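PDB 3KRE: phosphoribosylaminoimidazole-succinocarboxamide synthase from Ehrlichia chaffeensis str. Arkansas, which catalyses the ATP-driven joining of L-aspartate to a carboxylated aminoimidazole ribonucleotide, giving SAICAR, a step of de novo purine biosynthesis. Local coordinates for residues L43-H48 against Q100-I105; N72-F77 against I218-C223; K80-K85 against L177-I182. All coordinates share one frame; numbering follows the deposited sequence.

In the fold
Interactions 2 and 3 share helix 67-84: interaction 2 holds its middle to the loop before strand 223-227, while interaction 3 packs its C-terminal end on helix 166-189. Interaction 1 pairs two antiparallel strands farther out, yet it meets interaction 2 through a probable hydrogen bond from Gln-100 NE2 to Asn-72 OD1. Interaction 2 is wholly buried, its centre about 7 Å from that of the chain; the other two reach the surface. The chemistry varies accordingly: repeated backbone hydrogen bonds in interaction 1, one serine-to-backbone bond with aliphatic packing in interaction 2, and isoleucine-leucine packing edged by lysines in interaction 3.

Interaction 1: residues L43-H48 against Q100-I105; sequences LEVIQH and QLVKKI. With EDO (1,2-ethanediol), chain K.
The side chains of Gln-47 and Gln-100 project alongside each other, and Gln-47 OE1 sits over the face of the Gln-100 amide, 3.6 Å from its CD; the amide planes are 69° apart. Gln-47 has CG anti to its backbone N (chi1 -175°), Gln-100 between N and the carbonyl carbon (chi1 45°), and both chains then run out extended, bringing the amides together. A water to one side of the two OE1 atoms is within hydrogen-bonding distance of both, while Gln-47 NE2 is hydrogen-bonded to Asp-216 O and Gln-100 NE2 to Asn-72 OD1. Glutamine suits this buried face because its amide can both give and accept. Near the His-48 ring plane, NE2 and ethanediol O1 share a 2.9 Å hydrogen bond; ND1 is hydrogen-bonded to Glu-99 OE2.

The strands are antiparallel. Val-45 and Val-102 form a hydrogen-bonded pair, Val-45 N to Val-102 O at 2.8 Å, and their CG2 methyls meet at 3.6 Å; a compact branched residue suits this buried face. Lys-104 N reaches Leu-43 O at 2.9 Å from above the carbonyl plane, and a water joins that oxygen to Lys-103 NZ. On the Ile-46 face, Leu-101 CD2 lies 3.6 Å from Glu-44 OE1, a carboxylate suited to this partly exposed margin.

Strand 34-38 flanks 44-48 and strand 91-94 flanks 100-103, with helix 67-84 reached through Asn-72.

Interaction 2: residues N72-F77 against I218-C223; sequences NYISSF and ISPDTC
Ser-75 on helix 67-84 comes close to Ile-218 of an irregular loop, their CA atoms 4.7 Å apart, and the backbones are near enough for a CA-H...O contact from Ser-75 CA to Ile-218 O at 3.2 Å. The serine side chain makes the polar link. With OG anti to the backbone N (chi1 -167°), the hydroxyl oxygen accepts the N-H of Ile-218 at 2.9 Å in a nearly straight bond, 167° at the hydrogen. A small hydroxyl suits this spot, since it satisfies a buried loop amide while the helix and loop stay close.

Ile-74, one residue earlier, uses two branches. Its CG2 lies over the loop backbone, 3.7 Å from Ile-218 O and 4.0 Å from Ser-219 CA. The longer arm makes the apolar contact, where CD1 meets CD and CG of Pro-220, at 3.6 Å from CD. Val-253 and Leu-257 of helix 246-257 also touch Ile-74.

Within the loop, Ser-219 OG accepts from Asp-221 N at 3.0 Å and is also hydrogen-bonded to Glu-217 OE1. Thr-222 OG1 in turn receives Ser-219 N at 3.0 Å. Asp-221 forms a salt bridge with Lys-67, the first residue of the same helix. The hydrogen bond that Ser-219 OG accepts from the amide two residues on makes an ST turn, here shaping the connection that leads into strand 223-227 beside the buried side of helix 67-84.

Interaction 3: residues K80-K85 against L177-I182; sequences KKLIDK and LKINNI
Ile-182 packs against Leu-82 and Lys-85 in a helix-helix packing contact, the C-terminal end of helix 67-84 lying against the middle of helix 166-189. Its CB lies 3.9 Å from Leu-82 CD2. From there the branches part: CG2, anti to the backbone N, closes on the same Leu-82 methyl at 3.8 Å, whereas CG1 runs past Lys-85 CG at 4.1 Å. At the tip, CD1 touches Lys-85 CB at 3.6 Å, the two chains running antiparallel alongside each other. Branching at CB thus lets one isoleucine meet both a buried leucine and the aliphatic base of a surface lysine, whose ammonium leads away.

Deeper in, Leu-82 lies roughly perpendicular to Ile-179, with Leu-82 CD1 4.0 Å from Ile-179 CG2. Ile-179 also rests on Phe-197 and Leu-199 of strand 192-204, so this end of the contact joins the sheet's packing.

Lysine suits the exposed edge because its long apolar chain can span from one helix to the other and still place an ammonium at a backbone carbonyl. Lys-178, extended throughout, brings its ammonium to the end of helix 67-84, where the helix dipole would probably favour it: NZ donates to Lys-85 O at 3.1 Å, with a C=O...N angle of 160°.

Interaction 1: residues L43-H48 against Q100-I105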
# COMPACT_ATOMS: atom_id res chain seq x y z
N LEU A 43 -12.00 -0.59 -19.82
CA LEU A 43 -10.68 -0.16 -19.37
C LEU A 43 -10.70 0.56 -18.01
O LEU A 43 -9.66 1.05 -17.54
CB LEU A 43 -10.06 0.74 -20.42
CG LEU A 43 -9.77 0.08 -21.77
CD1 LEU A 43 -9.48 1.19 -22.81
CD2 LEU A 43 -8.59 -0.90 -21.60
N GLU A 44 -11.88 0.66 -17.41
CA GLU A 44 -12.01 1.24 -16.08
C GLU A 44 -12.71 0.27 -15.15
O GLU A 44 -13.73 -0.35 -15.53
CB GLU A 44 -12.80 2.54 -16.18
CG GLU A 44 -12.09 3.63 -16.91
CD GLU A 44 -12.95 4.88 -17.08
OE1 GLU A 44 -14.19 4.88 -16.81
OE2 GLU A 44 -12.35 5.85 -17.55
N VAL A 45 -12.22 0.16 -13.93
CA VAL A 45 -12.81 -0.70 -12.92
C VAL A 45 -13.03 0.07 -11.62
O VAL A 45 -12.48 1.17 -11.43
CB VAL A 45 -11.98 -1.98 -12.70
CG1 VAL A 45 -12.08 -2.84 -13.96
CG2 VAL A 45 -10.51 -1.68 -12.29
N ILE A 46 -13.87 -0.49 -10.75
CA ILE A 46 -14.15 0.14 -9.46
C ILE A 46 -13.40 -0.62 -8.39
O ILE A 46 -13.52 -1.85 -8.29
CB ILE A 46 -15.67 0.16 -9.12
CG1 ILE A 46 -16.40 1.08 -10.08
CG2 ILE A 46 -15.93 0.55 -7.61
CD1 ILE A 46 -17.87 0.90 -10.03
N GLN A 47 -12.59 0.10 -7.61
CA GLN A 47 -11.93 -0.47 -6.47
C GLN A 47 -12.80 -0.18 -5.26
O GLN A 47 -13.02 0.98 -4.93
CB GLN A 47 -10.53 0.13 -6.32
CG GLN A 47 -9.66 -0.46 -5.24
CD GLN A 47 -8.33 0.26 -5.10
OE1 GLN A 47 -8.27 1.45 -4.82
NE2 GLN A 47 -7.26 -0.46 -5.28
N HIS A 48 -13.32 -1.26 -4.65
CA HIS A 48 -14.30 -1.18 -3.57
C HIS A 48 -13.62 -1.69 -2.30
O HIS A 48 -13.10 -2.83 -2.26
CB HIS A 48 -15.55 -1.98 -3.91
CG HIS A 48 -16.53 -2.09 -2.78
ND1 HIS A 48 -17.74 -1.41 -2.78
CD2 HIS A 48 -16.50 -2.80 -1.63
CE1 HIS A 48 -18.39 -1.69 -1.67
NE2 HIS A 48 -17.66 -2.53 -0.94
N GLN A 100 -13.53 3.89 -5.53
CA GLN A 100 -12.87 4.80 -6.45
C GLN A 100 -12.78 4.13 -7.80
O GLN A 100 -12.75 2.90 -7.89
CB GLN A 100 -11.49 5.25 -5.92
CG GLN A 100 -10.62 4.23 -5.36
CD GLN A 100 -9.43 4.82 -4.65
OE1 GLN A 100 -8.41 5.08 -5.27
NE2 GLN A 100 -9.53 4.97 -3.31
N LEU A 101 -12.80 4.95 -8.83
CA LEU A 101 -12.64 4.54 -10.21
C LEU A 101 -11.16 4.51 -10.51
O LEU A 101 -10.44 5.51 -10.29
CB LEU A 101 -13.33 5.52 -11.15
CG LEU A 101 -13.52 5.05 -12.60
CD1 LEU A 101 -14.46 3.81 -12.65
CD2 LEU A 101 -14.04 6.18 -13.48
N VAL A 102 -10.70 3.40 -11.06
CA VAL A 102 -9.30 3.24 -11.39
C VAL A 102 -9.12 2.57 -12.76
O VAL A 102 -10.04 1.87 -13.29
CB VAL A 102 -8.54 2.41 -10.33
CG1 VAL A 102 -8.65 3.02 -8.92
CG2 VAL A 102 -9.08 0.96 -10.32
N LYS A 103 -7.93 2.76 -13.31
CA LYS A 103 -7.54 2.18 -14.59
C LYS A 103 -7.52 0.66 -14.45
O LYS A 103 -7.01 0.17 -13.48
CB LYS A 103 -6.15 2.64 -15.01
CG LYS A 103 -6.02 4.14 -15.33
CD LYS A 103 -4.60 4.52 -15.84
CE LYS A 103 -4.59 5.10 -17.28
NZ LYS A 103 -5.56 4.46 -18.17
N LYS A 104 -7.99 -0.06 -15.45
CA LYS A 104 -7.82 -1.48 -15.49
C LYS A 104 -6.41 -1.73 -16.02
O LYS A 104 -6.10 -1.46 -17.18
CB LYS A 104 -8.89 -2.15 -16.34
CG LYS A 104 -8.88 -3.68 -16.25
CD LYS A 104 -10.00 -4.32 -17.07
CE LYS A 104 -10.20 -5.80 -16.65
NZ LYS A 104 -11.31 -6.47 -17.44
N ILE A 105 -5.57 -2.31 -15.18
CA ILE A 105 -4.20 -2.64 -15.53
C ILE A 105 -3.83 -4.08 -15.09
O ILE A 105 -4.53 -4.68 -14.28
CB ILE A 105 -3.20 -1.63 -14.90
CG1 ILE A 105 -3.31 -1.59 -13.38
CG2 ILE A 105 -3.39 -0.22 -15.48
CD1 ILE A 105 -2.21 -0.71 -12.74
C1 EDO K . -18.37 -3.46 2.73
O1 EDO K . -18.02 -4.05 1.48
C2 EDO K . -18.43 -4.49 3.87
O2 EDO K . -17.15 -5.05 4.28
O HOH W 1 -8.42 3.46 -18.03
O HOH W 2 -6.31 3.58 -4.27

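Interaction 2: residues N72-F77 against I218-C223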
# COMPACT_ATOMS: atom_id res chain seq x y z
N ASN A 72 -10.35 3.96 1.69
CA ASN A 72 -10.72 4.56 0.43
C ASN A 72 -10.35 6.05 0.37
O ASN A 72 -9.68 6.52 -0.56
CB ASN A 72 -12.22 4.36 0.19
CG ASN A 72 -12.68 4.94 -1.11
OD1 ASN A 72 -12.04 4.72 -2.17
ND2 ASN A 72 -13.79 5.67 -1.07
N TYR A 73 -10.78 6.79 1.38
CA TYR A 73 -10.46 8.22 1.47
C TYR A 73 -8.96 8.49 1.60
O TYR A 73 -8.43 9.35 0.90
CB TYR A 73 -11.20 8.89 2.61
CG TYR A 73 -12.70 8.98 2.42
CD1 TYR A 73 -13.23 9.27 1.16
CD2 TYR A 73 -13.56 8.88 3.49
CE1 TYR A 73 -14.57 9.41 0.97
CE2 TYR A 73 -14.93 9.01 3.32
CZ TYR A 73 -15.43 9.27 2.04
OH TYR A 73 -16.78 9.45 1.79
N ILE A 74 -8.28 7.76 2.46
CA ILE A 74 -6.84 7.94 2.63
C ILE A 74 -6.09 7.60 1.35
O ILE A 74 -5.22 8.36 0.91
CB ILE A 74 -6.28 7.10 3.83
CG1 ILE A 74 -6.82 7.66 5.11
CG2 ILE A 74 -4.74 7.13 3.84
CD1 ILE A 74 -6.69 6.70 6.37
N SER A 75 -6.42 6.48 0.74
CA SER A 75 -5.71 6.07 -0.49
C SER A 75 -5.93 7.02 -1.67
O SER A 75 -4.96 7.42 -2.36
CB SER A 75 -6.10 4.63 -0.86
OG SER A 75 -5.22 4.13 -1.85
N SER A 76 -7.19 7.38 -1.92
CA SER A 76 -7.48 8.36 -2.96
C SER A 76 -6.72 9.67 -2.70
O SER A 76 -6.13 10.22 -3.62
CB SER A 76 -8.99 8.59 -3.08
OG SER A 76 -9.56 9.02 -1.85
N PHE A 77 -6.70 10.12 -1.43
CA PHE A 77 -5.98 11.32 -1.06
C PHE A 77 -4.50 11.22 -1.37
O PHE A 77 -3.93 12.13 -1.97
CB PHE A 77 -6.21 11.63 0.44
CG PHE A 77 -5.52 12.86 0.92
CD1 PHE A 77 -6.12 14.12 0.77
CD2 PHE A 77 -4.26 12.78 1.48
CE1 PHE A 77 -5.48 15.25 1.22
CE2 PHE A 77 -3.62 13.90 1.90
CZ PHE A 77 -4.22 15.14 1.78
N ILE A 218 -2.81 2.88 -0.82
CA ILE A 218 -1.86 3.44 0.11
C ILE A 218 -2.69 3.86 1.31
O ILE A 218 -3.39 4.86 1.28
CB ILE A 218 -1.13 4.66 -0.46
CG1 ILE A 218 -0.47 4.30 -1.81
CG2 ILE A 218 -0.10 5.19 0.58
CD1 ILE A 218 -0.20 5.55 -2.61
N SER A 219 -2.60 3.07 2.37
CA SER A 219 -3.47 3.30 3.51
C SER A 219 -2.84 2.73 4.77
O SER A 219 -1.76 2.12 4.70
CB SER A 219 -4.81 2.59 3.25
OG SER A 219 -4.67 1.18 3.40
N PRO A 220 -3.53 2.85 5.92
CA PRO A 220 -3.03 2.18 7.12
C PRO A 220 -3.04 0.64 7.04
O PRO A 220 -2.46 0.00 7.89
CB PRO A 220 -3.92 2.75 8.23
CG PRO A 220 -4.48 4.02 7.67
CD PRO A 220 -4.63 3.78 6.23
N ASP A 221 -3.66 0.05 6.01
CA ASP A 221 -3.51 -1.39 5.78
C ASP A 221 -2.15 -1.72 5.13
O ASP A 221 -1.73 -2.89 5.16
CB ASP A 221 -4.61 -1.93 4.86
CG ASP A 221 -5.83 -2.36 5.60
OD1 ASP A 221 -6.02 -1.99 6.79
OD2 ASP A 221 -6.58 -3.15 5.00
N THR A 222 -1.51 -0.73 4.50
CA THR A 222 -0.29 -0.99 3.72
C THR A 222 0.93 -0.14 4.16
O THR A 222 1.99 -0.28 3.57
CB THR A 222 -0.55 -0.76 2.19
OG1 THR A 222 -0.86 0.62 1.97
CG2 THR A 222 -1.70 -1.72 1.66
N CYS A 223 0.76 0.74 5.15
CA CYS A 223 1.83 1.59 5.68
C CYS A 223 1.85 1.45 7.19
O CYS A 223 0.79 1.52 7.84
CB CYS A 223 1.60 3.08 5.38
SG CYS A 223 1.30 3.49 3.68

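Interaction 3: residues K80-K85 against L177-I182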
# COMPACT_ATOMS: atom_id res chain seq x y z
N LYS A 80 -3.57 11.03 -5.13
CA LYS A 80 -3.58 12.34 -5.70
C LYS A 80 -2.36 13.18 -5.30
O LYS A 80 -1.83 13.89 -6.14
CB LYS A 80 -4.89 13.06 -5.35
CG LYS A 80 -4.97 14.49 -5.79
CD LYS A 80 -4.88 14.62 -7.34
CE LYS A 80 -5.45 15.95 -7.81
NZ LYS A 80 -4.65 17.09 -7.27
N LYS A 81 -1.92 13.09 -4.04
CA LYS A 81 -0.67 13.72 -3.65
C LYS A 81 0.53 13.24 -4.45
O LYS A 81 1.40 14.02 -4.83
CB LYS A 81 -0.43 13.51 -2.17
CG LYS A 81 -1.36 14.30 -1.25
CD LYS A 81 -1.24 15.77 -1.52
CE LYS A 81 -2.04 16.60 -0.55
NZ LYS A 81 -1.45 17.97 -0.46
N LEU A 82 0.55 11.95 -4.75
CA LEU A 82 1.62 11.36 -5.55
C LEU A 82 1.49 11.76 -7.01
O LEU A 82 2.48 12.13 -7.61
CB LEU A 82 1.67 9.85 -5.40
CG LEU A 82 2.02 9.33 -4.01
CD1 LEU A 82 1.87 7.80 -3.96
CD2 LEU A 82 3.46 9.75 -3.62
N ILE A 83 0.27 11.76 -7.55
CA ILE A 83 0.04 12.29 -8.91
C ILE A 83 0.51 13.73 -9.06
O ILE A 83 1.14 14.08 -10.07
CB ILE A 83 -1.44 12.22 -9.27
CG1 ILE A 83 -1.87 10.73 -9.37
CG2 ILE A 83 -1.73 12.97 -10.59
CD1 ILE A 83 -3.37 10.55 -9.31
N ASP A 84 0.25 14.57 -8.06
CA ASP A 84 0.70 15.97 -8.06
C ASP A 84 2.20 16.11 -8.18
O ASP A 84 2.66 17.13 -8.66
CB ASP A 84 0.29 16.71 -6.79
CG ASP A 84 -1.20 16.88 -6.64
OD1 ASP A 84 -1.94 16.63 -7.64
OD2 ASP A 84 -1.62 17.24 -5.49
N LYS A 85 2.97 15.12 -7.74
CA LYS A 85 4.43 15.12 -7.90
C LYS A 85 4.92 14.31 -9.09
O LYS A 85 6.11 14.08 -9.20
CB LYS A 85 5.13 14.58 -6.64
CG LYS A 85 4.78 15.29 -5.38
CD LYS A 85 5.40 16.67 -5.34
CE LYS A 85 5.31 17.26 -3.92
NZ LYS A 85 5.58 18.73 -3.89
N LEU A 177 11.57 4.90 -3.93
CA LEU A 177 12.26 5.85 -3.08
C LEU A 177 11.67 7.28 -3.19
O LEU A 177 11.62 8.01 -2.19
CB LEU A 177 13.78 5.86 -3.41
CG LEU A 177 14.46 4.53 -3.08
CD1 LEU A 177 15.93 4.47 -3.56
CD2 LEU A 177 14.34 4.30 -1.53
N LYS A 178 11.26 7.68 -4.38
CA LYS A 178 10.64 9.00 -4.57
C LYS A 178 9.30 9.04 -3.80
O LYS A 178 9.01 10.00 -3.09
CB LYS A 178 10.44 9.31 -6.06
CG LYS A 178 9.74 10.66 -6.37
CD LYS A 178 9.79 11.03 -7.91
CE LYS A 178 8.79 12.19 -8.25
NZ LYS A 178 8.73 12.54 -9.70
N ILE A 179 8.54 7.97 -3.94
CA ILE A 179 7.26 7.83 -3.22
C ILE A 179 7.52 7.88 -1.72
O ILE A 179 6.79 8.55 -0.97
CB ILE A 179 6.50 6.54 -3.66
CG1 ILE A 179 5.99 6.70 -5.09
CG2 ILE A 179 5.31 6.23 -2.69
CD1 ILE A 179 5.62 5.41 -5.82
N ASN A 180 8.56 7.17 -1.26
CA ASN A 180 8.93 7.21 0.15
C ASN A 180 9.21 8.66 0.59
O ASN A 180 8.72 9.10 1.62
CB ASN A 180 10.14 6.32 0.41
CG ASN A 180 10.53 6.24 1.90
OD1 ASN A 180 9.66 6.23 2.78
ND2 ASN A 180 11.84 6.18 2.17
N ASN A 181 9.99 9.39 -0.19
CA ASN A 181 10.29 10.78 0.18
C ASN A 181 9.03 11.64 0.27
O ASN A 181 8.86 12.37 1.23
CB ASN A 181 11.23 11.43 -0.81
CG ASN A 181 12.62 10.84 -0.74
OD1 ASN A 181 13.01 10.27 0.27
ND2 ASN A 181 13.40 11.02 -1.82
N ILE A 182 8.19 11.56 -0.75
CA ILE A 182 6.93 12.33 -0.78
C ILE A 182 6.00 12.01 0.39
O ILE A 182 5.55 12.90 1.15
CB ILE A 182 6.16 12.13 -2.10
CG1 ILE A 182 7.02 12.59 -3.30
CG2 ILE A 182 4.82 12.87 -2.02
CD1 ILE A 182 6.54 11.97 -4.64